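Local coordinates for protein mRNA transport regulator MTR2 (Candida albicans, PDB 1Q42) that affects mRNA transport from the nucleus to the cytoplasm and, with its NTF2-like fold, interacts with Mex67, at residues 27-30 with 31-35; 72-76 with 77-81; 176-179 with 180-184. All coordinates share one frame; numbering follows the deposited sequence.

Interaction 1: 27-30 with 31-35; sequences QQLE and PFLKR
The Phe-32 ring meets Leu-29 at its edge: Leu-29 CD2 lies near the ring plane, 4.1 Å from Phe-32 CD2. Val-176 CG2 lies over one face of the ring, with Ile-182 CD1 on the same side but beyond the rim. Leu-29 and Phe-32 share the first turn of helix 29-40, which packs on the sheet of the NTF2 fold. Leu-29 CD2 also meets the next turn, 4.1 Å from Leu-33 CG. With CG anti to the backbone N (chi1 160°), the Phe-32 ring is carried off the helix onto Leu-170 and Val-172 of strand 164-173, while Leu-29 and Leu-33 both rest on Val-121 and Tyr-108. Leu-33 N donates a 3.0 Å hydrogen bond to Leu-29 O. Lys-34 N does the same to Glu-30 O at 3.1 Å. The bond from Phe-32 N to Gln-28 O is weak, at 3.4 Å. Pro-31 suits this early position, having no N-H to offer. On the more open side Glu-30 and Lys-34 run side by side, both extended beyond CG. Tyr-108 OH hydrogen-bonds Glu-30 OE1, and Lys-34 NZ makes a 2.9 Å salt bridge to Glu-30 OE2, on the anti lone pair, away from OE1.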
ATOM      1  N   GLN A  27       3.275 -18.980   7.308  1.00 63.87           N
ATOM      2  CA  GLN A  27       3.957 -19.477   6.110  1.00 62.51           C
ATOM      3  C   GLN A  27       3.369 -18.842   4.842  1.00 60.14           C
ATOM      4  O   GLN A  27       4.011 -18.823   3.788  1.00 60.28           O
ATOM      5  CB  GLN A  27       3.864 -21.008   6.042  1.00 63.81           C
ATOM      6  CG  GLN A  27       4.948 -21.676   5.195  1.00 65.18           C
ATOM      7  CD  GLN A  27       6.348 -21.500   5.771  1.00 65.94           C
ATOM      8  OE1 GLN A  27       6.804 -22.318   6.569  1.00 66.82           O
ATOM      9  NE2 GLN A  27       7.029 -20.433   5.363  1.00 65.60           N
ATOM     10  N   GLN A  28       2.151 -18.322   4.956  1.00 56.86           N
ATOM     11  CA  GLN A  28       1.500 -17.597   3.861  1.00 54.39           C
ATOM     12  C   GLN A  28       1.684 -16.084   4.047  1.00 50.50           C
ATOM     13  O   GLN A  28       1.299 -15.293   3.182  1.00 49.85           O
ATOM     14  CB  GLN A  28      -0.002 -17.935   3.754  1.00 55.03           C
ATOM     15  CG  GLN A  28      -0.504 -19.155   4.555  1.00 56.89           C
ATOM     16  CD  GLN A  28      -1.041 -18.797   5.944  1.00 57.72           C
ATOM     17  OE1 GLN A  28      -1.793 -19.571   6.539  1.00 58.31           O
ATOM     18  NE2 GLN A  28      -0.652 -17.630   6.457  1.00 57.78           N
ATOM     19  N   LEU A  29       2.296 -15.694   5.161  1.00 46.70           N
ATOM     20  CA  LEU A  29       2.379 -14.288   5.541  1.00 43.43           C
ATOM     21  C   LEU A  29       3.340 -13.482   4.665  1.00 40.52           C
ATOM     22  O   LEU A  29       2.990 -12.397   4.207  1.00 38.98           O
ATOM     23  CB  LEU A  29       2.773 -14.144   7.018  1.00 43.25           C
ATOM     24  CG  LEU A  29       1.898 -13.242   7.890  1.00 43.08           C
ATOM     25  CD1 LEU A  29       2.623 -12.920   9.199  1.00 43.24           C
ATOM     26  CD2 LEU A  29       1.513 -11.971   7.162  1.00 42.82           C
ATOM     27  N   GLU A  30       4.541 -14.001   4.424  1.00 38.03           N
ATOM     28  CA  GLU A  30       5.534 -13.241   3.659  1.00 36.26           C
ATOM     29  C   GLU A  30       5.111 -12.941   2.208  1.00 34.59           C
ATOM     30  O   GLU A  30       5.261 -11.811   1.755  1.00 33.01           O
ATOM     31  CB  GLU A  30       6.912 -13.897   3.697  1.00 37.09           C
ATOM     32  CG  GLU A  30       8.000 -13.061   3.032  1.00 38.21           C
ATOM     33  CD  GLU A  30       9.410 -13.467   3.435  1.00 41.79           C
ATOM     34  OE1 GLU A  30       9.585 -14.096   4.506  1.00 43.65           O
ATOM     35  OE2 GLU A  30      10.354 -13.151   2.675  1.00 43.97           O
ATOM     36  N   PRO A  31       4.610 -13.932   1.468  1.00 33.24           N
ATOM     37  CA  PRO A  31       4.069 -13.661   0.128  1.00 32.18           C
ATOM     38  C   PRO A  31       2.925 -12.647   0.133  1.00 29.83           C
ATOM     39  O   PRO A  31       2.880 -11.823  -0.777  1.00 29.40           O
ATOM     40  CB  PRO A  31       3.578 -15.034  -0.362  1.00 33.14           C
ATOM     41  CG  PRO A  31       4.123 -16.037   0.570  1.00 34.22           C
ATOM     42  CD  PRO A  31       4.527 -15.360   1.823  1.00 33.97           C
ATOM     43  N   PHE A  32       2.038 -12.697   1.132  1.00 27.89           N
ATOM     44  CA  PHE A  32       0.944 -11.726   1.233  1.00 26.48           C
ATOM     45  C   PHE A  32       1.471 -10.305   1.384  1.00 24.73           C
ATOM     46  O   PHE A  32       0.994  -9.399   0.708  1.00 24.09           O
ATOM     47  CB  PHE A  32       0.010 -12.045   2.404  1.00 26.18           C
ATOM     48  CG  PHE A  32      -0.820 -10.864   2.853  1.00 26.91           C
ATOM     49  CD1 PHE A  32      -1.808 -10.340   2.025  1.00 28.95           C
ATOM     50  CD2 PHE A  32      -0.615 -10.281   4.097  1.00 28.03           C
ATOM     51  CE1 PHE A  32      -2.584  -9.244   2.433  1.00 29.79           C
ATOM     52  CE2 PHE A  32      -1.389  -9.190   4.506  1.00 27.37           C
ATOM     53  CZ  PHE A  32      -2.368  -8.676   3.666  1.00 27.92           C
ATOM     54  N   LEU A  33       2.449 -10.116   2.263  1.00 23.61           N
ATOM     55  CA  LEU A  33       3.029  -8.781   2.482  1.00 23.17           C
ATOM     56  C   LEU A  33       3.717  -8.257   1.236  1.00 23.28           C
ATOM     57  O   LEU A  33       3.613  -7.074   0.914  1.00 21.99           O
ATOM     58  CB  LEU A  33       4.005  -8.780   3.663  1.00 22.60           C
ATOM     59  CG  LEU A  33       3.394  -9.059   5.032  1.00 22.73           C
ATOM     60  CD1 LEU A  33       4.477  -9.068   6.115  1.00 21.76           C
ATOM     61  CD2 LEU A  33       2.287  -8.052   5.396  1.00 22.16           C
ATOM     62  N   LYS A  34       4.419  -9.136   0.531  1.00 24.06           N
ATOM     63  CA  LYS A  34       5.100  -8.738  -0.696  1.00 25.22           C
ATOM     64  C   LYS A  34       4.107  -8.325  -1.779  1.00 25.01           C
ATOM     65  O   LYS A  34       4.338  -7.349  -2.492  1.00 25.20           O
ATOM     66  CB  LYS A  34       6.055  -9.835  -1.157  1.00 26.23           C
ATOM     67  CG  LYS A  34       7.257  -9.924  -0.242  1.00 28.54           C
ATOM     68  CD  LYS A  34       8.175 -11.080  -0.575  1.00 33.00           C
ATOM     69  CE  LYS A  34       9.574 -10.803  -0.038  1.00 35.45           C
ATOM     70  NZ  LYS A  34      10.417 -12.020   0.012  1.00 38.35           N
ATOM     71  N   ARG A  35       2.984  -9.024  -1.861  1.00 25.66           N
ATOM     72  CA  ARG A  35       1.923  -8.670  -2.799  1.00 25.96           C
ATOM     73  C   ARG A  35       1.290  -7.312  -2.455  1.00 23.97           C
ATOM     74  O   ARG A  35       1.030  -6.493  -3.336  1.00 23.90           O
ATOM     75  CB  ARG A  35       0.834  -9.738  -2.815  1.00 27.63           C
ATOM     76  CG  ARG A  35       1.145 -10.922  -3.678  1.00 31.15           C
ATOM     77  CD  ARG A  35      -0.055 -11.821  -3.896  1.00 35.26           C
ATOM     78  NE  ARG A  35      -0.340 -12.632  -2.714  1.00 38.33           N
ATOM     79  CZ  ARG A  35      -1.412 -12.528  -1.931  1.00 40.94           C
ATOM     80  NH1 ARG A  35      -2.364 -11.619  -2.158  1.00 42.68           N
ATOM     81  NH2 ARG A  35      -1.530 -13.347  -0.893  1.00 41.89           N
TER

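Interaction 2: 72-76 with 77-81; sequences IIVNG and QPIIP
Ile-72 O is approached by two donors from the returning chain: Ile-79 N makes a nearly straight 2.8 Å hydrogen bond to it (172° at the hydrogen), and Pro-78 CA adds a CA-H...O contact of 3.4 Å. They belong to a tight beta hairpin, strand 70-74 turning into 77-78 through a type I' turn from Val-74 to Gln-77, at one margin of the NTF2-fold sheet. Val-74 and Gln-77 form the hydrogen-bonded pair next to the turn. Val-74 N reaches Gln-77 O at 3.1 Å, and Gln-77 N returns to Val-74 O at 3.0 Å. Pro-78 falls opposite Ile-73 in the non-hydrogen-bonded pair, a place where its missing N-H costs the hairpin no rung. Asn-75 and Gly-76 fill the turn with positive phi, 52° and 83°, and the asparagine's OD1 accepts a hydrogen bond from Phe-190 N, tying the bend to strand 183-192. Gln-77 bends at its second torsion, bringing NE2 beside Asn-75 O at 2.7 Å, at an angle too poor for a hydrogen bond. Farther down, Ile-72 and Ile-79 lie side by side, pointing the same way, and both touch Phe-91 of helix 87-96, with Ile-72 CG2 3.6 Å from Ile-79 CD1.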
ATOM      1  N   ILE A  72      -8.062   3.346   8.092  1.00 19.05           N
ATOM      2  CA  ILE A  72      -6.728   3.664   7.536  1.00 18.26           C
ATOM      3  C   ILE A  72      -6.169   4.894   8.233  1.00 18.38           C
ATOM      4  O   ILE A  72      -6.903   5.898   8.460  1.00 19.12           O
ATOM      5  CB  ILE A  72      -6.797   3.913   6.015  1.00 17.53           C
ATOM      6  CG1 ILE A  72      -7.354   2.679   5.303  1.00 16.92           C
ATOM      7  CG2 ILE A  72      -5.407   4.281   5.466  1.00 17.88           C
ATOM      8  CD1 ILE A  72      -7.626   2.862   3.839  1.00 16.71           C
ATOM      9  N   ILE A  73      -4.896   4.810   8.601  1.00 18.16           N
ATOM     10  CA  ILE A  73      -4.174   5.906   9.243  1.00 19.19           C
ATOM     11  C   ILE A  73      -2.870   6.041   8.495  1.00 19.00           C
ATOM     12  O   ILE A  73      -2.196   5.055   8.250  1.00 17.47           O
ATOM     13  CB  ILE A  73      -3.873   5.636  10.748  1.00 20.53           C
ATOM     14  CG1 ILE A  73      -5.133   5.212  11.504  1.00 24.59           C
ATOM     15  CG2 ILE A  73      -3.213   6.893  11.351  1.00 20.86           C
ATOM     16  CD1 ILE A  73      -4.837   4.564  12.830  1.00 27.90           C
ATOM     17  N   VAL A  74      -2.553   7.260   8.072  1.00 19.83           N
ATOM     18  CA  VAL A  74      -1.319   7.540   7.370  1.00 21.16           C
ATOM     19  C   VAL A  74      -0.584   8.599   8.176  1.00 22.58           C
ATOM     20  O   VAL A  74      -1.106   9.705   8.366  1.00 21.89           O
ATOM     21  CB  VAL A  74      -1.598   8.045   5.941  1.00 21.74           C
ATOM     22  CG1 VAL A  74      -0.294   8.265   5.184  1.00 23.01           C
ATOM     23  CG2 VAL A  74      -2.468   7.052   5.207  1.00 22.11           C
ATOM     24  N   ASN A  75       0.606   8.250   8.661  1.00 23.96           N
ATOM     25  CA  ASN A  75       1.449   9.176   9.435  1.00 25.79           C
ATOM     26  C   ASN A  75       0.729   9.841  10.601  1.00 26.87           C
ATOM     27  O   ASN A  75       0.868  11.054  10.837  1.00 28.09           O
ATOM     28  CB  ASN A  75       2.067  10.202   8.488  1.00 26.28           C
ATOM     29  CG  ASN A  75       3.110   9.594   7.607  1.00 26.58           C
ATOM     30  OD1 ASN A  75       3.855   8.714   8.044  1.00 28.00           O
ATOM     31  ND2 ASN A  75       3.186  10.044   6.361  1.00 28.34           N
ATOM     32  N   GLY A  76      -0.029   9.027  11.334  1.00 27.07           N
ATOM     33  CA  GLY A  76      -0.773   9.457  12.504  1.00 28.08           C
ATOM     34  C   GLY A  76      -2.126  10.098  12.236  1.00 28.58           C
ATOM     35  O   GLY A  76      -2.877  10.368  13.182  1.00 30.65           O
ATOM     36  N   GLN A  77      -2.450  10.342  10.968  1.00 28.03           N
ATOM     37  CA  GLN A  77      -3.706  11.002  10.600  1.00 27.92           C
ATOM     38  C   GLN A  77      -4.717  10.008  10.028  1.00 26.66           C
ATOM     39  O   GLN A  77      -4.535   9.524   8.910  1.00 24.84           O
ATOM     40  CB  GLN A  77      -3.437  12.093   9.572  1.00 28.90           C
ATOM     41  CG  GLN A  77      -2.789  13.372  10.151  1.00 33.06           C
ATOM     42  CD  GLN A  77      -1.386  13.643   9.603  1.00 37.58           C
ATOM     43  OE1 GLN A  77      -1.229  14.068   8.448  1.00 41.41           O
ATOM     44  NE2 GLN A  77      -0.370  13.414  10.434  1.00 39.35           N
ATOM     45  N   PRO A  78      -5.788   9.706  10.762  1.00 25.75           N
ATOM     46  CA  PRO A  78      -6.824   8.813  10.232  1.00 24.39           C
ATOM     47  C   PRO A  78      -7.515   9.407   9.019  1.00 23.06           C
ATOM     48  O   PRO A  78      -7.694  10.627   8.923  1.00 22.90           O
ATOM     49  CB  PRO A  78      -7.812   8.676  11.392  1.00 25.54           C
ATOM     50  CG  PRO A  78      -7.526   9.788  12.258  1.00 27.12           C
ATOM     51  CD  PRO A  78      -6.095  10.128  12.139  1.00 26.85           C
ATOM     52  N   ILE A  79      -7.866   8.544   8.082  1.00 21.24           N
ATOM     53  CA  ILE A  79      -8.751   8.900   6.987  1.00 21.18           C
ATOM     54  C   ILE A  79     -10.171   8.788   7.552  1.00 21.50           C
ATOM     55  O   ILE A  79     -10.513   7.782   8.166  1.00 19.94           O
ATOM     56  CB  ILE A  79      -8.527   7.959   5.785  1.00 21.00           C
ATOM     57  CG1 ILE A  79      -7.098   8.166   5.266  1.00 20.24           C
ATOM     58  CG2 ILE A  79      -9.571   8.204   4.684  1.00 21.60           C
ATOM     59  CD1 ILE A  79      -6.720   7.367   4.032  1.00 21.36           C
ATOM     60  N   ILE A  80     -10.957   9.847   7.384  1.00 23.48           N
ATOM     61  CA  ILE A  80     -12.336   9.875   7.858  1.00 24.56           C
ATOM     62  C   ILE A  80     -13.251   9.644   6.648  1.00 24.72           C
ATOM     63  O   ILE A  80     -13.114  10.335   5.648  1.00 25.17           O
ATOM     64  CB  ILE A  80     -12.652  11.248   8.511  1.00 25.34           C
ATOM     65  CG1 ILE A  80     -11.740  11.530   9.700  1.00 28.01           C
ATOM     66  CG2 ILE A  80     -14.104  11.318   8.975  1.00 26.96           C
ATOM     67  CD1 ILE A  80     -11.618  13.022  10.016  1.00 30.15           C
ATOM     68  N   PRO A  81     -14.192   8.701   6.743  1.00 24.97           N
ATOM     69  CA  PRO A  81     -15.103   8.432   5.628  1.00 25.54           C
ATOM     70  C   PRO A  81     -15.911   9.678   5.348  1.00 25.57           C
ATOM     71  O   PRO A  81     -16.247  10.378   6.290  1.00 25.74           O
ATOM     72  CB  PRO A  81     -15.999   7.293   6.131  1.00 25.99           C
ATOM     73  CG  PRO A  81     -15.661   7.058   7.579  1.00 26.30           C
ATOM     74  CD  PRO A  81     -14.487   7.880   7.927  1.00 25.96           C
TER

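Interaction 3: 176-179 with 180-184; sequences VMQD and GEIIN
Ile-182 reaches back across the loop to Val-176, its CD1 lying 4.0 Å from Val-176 CG2 and just as far from Val-176 CA. The two side chains cross at about a right angle, the CD1 tip of Ile-182 meeting both CA and the CG2 branch of Val-176. The Ile-182 chi1 of 56° sets CG1 between the backbone N and the carbonyl carbon; from there CD1 carries on to Val-176, and CG2, placed beside the backbone N, is left to meet Gln-178. That second touch is a light one: Gln-178 NE2 passes 3.7 Å from Ile-182 CG2, while its hydrogen bond goes to Asn-175 O. Val-176 and Ile-182 make the buried side of this loop, facing helix 29-40. The segments form the connection between strands 164-173 and 183-192, antiparallel neighbours in the sheet of the NTF2 fold, and the backbone of Ile-182 is already bonded to Asp-173 across the gap. Asp-179 and Gly-180 make the bend that brings the chain round. Asp-179 has a positive phi of 75°, and its psi near 0° brings Asp-179 N to 2.8 Å from Gly-180 N, two donors side by side. Buried here, Asp-179 N has no partner in the model. The Asp-179 side chain leaves the bend, and its OD1 makes a long, weak ion pair with Arg-35 NH1. Gly-180, the other half of the bend, is fastened by its backbone: Gly-180 O accepts a hydrogen bond from Asn-65 ND2.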
ATOM      1  N   VAL A 176      -5.459 -15.309   3.931  1.00 49.15           N
ATOM      2  CA  VAL A 176      -4.584 -14.267   3.412  1.00 49.71           C
ATOM      3  C   VAL A 176      -4.044 -14.576   2.010  1.00 51.09           C
ATOM      4  O   VAL A 176      -3.409 -13.721   1.388  1.00 51.09           O
ATOM      5  CB  VAL A 176      -3.421 -14.003   4.414  1.00 49.39           C
ATOM      6  CG1 VAL A 176      -2.180 -14.862   4.106  1.00 49.73           C
ATOM      7  CG2 VAL A 176      -3.081 -12.534   4.446  1.00 49.04           C
ATOM      8  N   MET A 177      -4.300 -15.788   1.522  1.00 52.88           N
ATOM      9  CA  MET A 177      -3.908 -16.194   0.174  1.00 54.21           C
ATOM     10  C   MET A 177      -5.146 -16.097  -0.733  1.00 54.59           C
ATOM     11  O   MET A 177      -5.478 -17.031  -1.469  1.00 56.02           O
ATOM     12  CB  MET A 177      -3.318 -17.624   0.206  1.00 55.52           C
ATOM     13  CG  MET A 177      -2.084 -17.841  -0.691  1.00 57.22           C
ATOM     14  SD  MET A 177      -0.508 -18.010   0.219  1.00 60.02           S
ATOM     15  CE  MET A 177      -0.026 -16.273   0.430  1.00 57.87           C
ATOM     16  N   GLN A 178      -5.821 -14.948  -0.673  1.00 53.68           N
ATOM     17  CA  GLN A 178      -7.116 -14.767  -1.331  1.00 53.83           C
ATOM     18  C   GLN A 178      -7.125 -13.681  -2.405  1.00 52.70           C
ATOM     19  O   GLN A 178      -7.865 -13.793  -3.383  1.00 53.44           O
ATOM     20  CB  GLN A 178      -8.196 -14.466  -0.289  1.00 53.83           C
ATOM     21  CG  GLN A 178      -8.811 -15.712   0.324  1.00 55.76           C
ATOM     22  CD  GLN A 178     -10.138 -15.435   1.001  1.00 57.25           C
ATOM     23  OE1 GLN A 178     -11.154 -16.031   0.644  1.00 59.48           O
ATOM     24  NE2 GLN A 178     -10.136 -14.530   1.975  1.00 56.57           N
ATOM     25  N   ASP A 179      -6.336 -12.626  -2.206  1.00 50.64           N
ATOM     26  CA  ASP A 179      -6.182 -11.541  -3.186  1.00 49.32           C
ATOM     27  C   ASP A 179      -7.371 -10.563  -3.274  1.00 47.14           C
ATOM     28  O   ASP A 179      -7.309  -9.593  -4.036  1.00 47.32           O
ATOM     29  CB  ASP A 179      -5.832 -12.100  -4.584  1.00 50.42           C
ATOM     30  CG  ASP A 179      -4.365 -11.921  -4.933  1.00 51.89           C
ATOM     31  OD1 ASP A 179      -3.902 -10.758  -4.959  1.00 53.85           O
ATOM     32  OD2 ASP A 179      -3.599 -12.882  -5.194  1.00 54.70           O
ATOM     33  N   GLY A 180      -8.425 -10.791  -2.489  1.00 44.63           N
ATOM     34  CA  GLY A 180      -9.577  -9.902  -2.461  1.00 42.39           C
ATOM     35  C   GLY A 180      -9.451  -8.856  -1.360  1.00 39.35           C
ATOM     36  O   GLY A 180      -8.352  -8.576  -0.869  1.00 38.93           O
ATOM     37  N   GLU A 181     -10.582  -8.286  -0.965  1.00 36.77           N
ATOM     38  CA  GLU A 181     -10.615  -7.276   0.090  1.00 34.17           C
ATOM     39  C   GLU A 181     -10.613  -7.946   1.477  1.00 32.05           C
ATOM     40  O   GLU A 181     -11.655  -8.381   1.983  1.00 31.49           O
ATOM     41  CB  GLU A 181     -11.820  -6.348  -0.114  1.00 34.54           C
ATOM     42  CG  GLU A 181     -11.767  -5.619  -1.460  1.00 35.94           C
ATOM     43  CD  GLU A 181     -12.891  -4.615  -1.667  1.00 38.41           C
ATOM     44  OE1 GLU A 181     -12.609  -3.466  -2.090  1.00 39.85           O
ATOM     45  OE2 GLU A 181     -14.060  -4.975  -1.426  1.00 39.35           O
ATOM     46  N   ILE A 182      -9.424  -8.006   2.081  1.00 28.81           N
ATOM     47  CA  ILE A 182      -9.206  -8.705   3.343  1.00 26.88           C
ATOM     48  C   ILE A 182      -8.612  -7.855   4.474  1.00 24.57           C
ATOM     49  O   ILE A 182      -8.690  -8.243   5.639  1.00 24.04           O
ATOM     50  CB  ILE A 182      -8.322  -9.953   3.120  1.00 27.42           C
ATOM     51  CG1 ILE A 182      -6.999  -9.585   2.449  1.00 27.57           C
ATOM     52  CG2 ILE A 182      -9.085 -11.007   2.306  1.00 28.18           C
ATOM     53  CD1 ILE A 182      -6.010 -10.692   2.429  1.00 28.83           C
ATOM     54  N   ILE A 183      -8.031  -6.707   4.151  1.00 21.94           N
ATOM     55  CA  ILE A 183      -7.427  -5.858   5.187  1.00 21.10           C
ATOM     56  C   ILE A 183      -8.491  -4.982   5.854  1.00 20.65           C
ATOM     57  O   ILE A 183      -9.121  -4.160   5.190  1.00 20.72           O
ATOM     58  CB  ILE A 183      -6.295  -4.990   4.600  1.00 19.45           C
ATOM     59  CG1 ILE A 183      -5.200  -5.881   3.984  1.00 20.00           C
ATOM     60  CG2 ILE A 183      -5.705  -4.094   5.704  1.00 20.10           C
ATOM     61  CD1 ILE A 183      -4.137  -5.147   3.169  1.00 20.56           C
ATOM     62  N   ASN A 184      -8.702  -5.195   7.159  1.00 20.66           N
ATOM     63  CA  ASN A 184      -9.651  -4.440   7.981  1.00 20.85           C
ATOM     64  C   ASN A 184      -9.125  -3.118   8.492  1.00 19.74           C
ATOM     65  O   ASN A 184      -9.885  -2.188   8.719  1.00 18.84           O
ATOM     66  CB  ASN A 184     -10.089  -5.270   9.194  1.00 21.65           C
ATOM     67  CG  ASN A 184     -10.649  -6.620   8.785  1.00 23.60           C
ATOM     68  OD1 ASN A 184      -9.991  -7.660   8.942  1.00 26.90           O
ATOM     69  ND2 ASN A 184     -11.827  -6.602   8.199  1.00 23.14           N
TER

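Along the chain the three follow one another, interaction 1, then 2, then 3, but in space 1 and 3 belong together. Their centres are about 11 Å apart and they touch: Arg-35 NH2 of helix 29-40 bonds to Val-176 O, and Gln-28 packs on Met-177, so the loop before strand 183-192 is clasped to the helix. Interaction 2 lies on the opposite side of the chain's centre from interaction 1, with about 24 Å between their centres. Interactions 2 and 3 do not touch, their nearest atoms being about 6 Å apart, yet they share the sheet through neighbouring strands 70-74 and 183-192. That sheet thus connects the hairpin to the helix-and-loop corner within one NTF2-like fold.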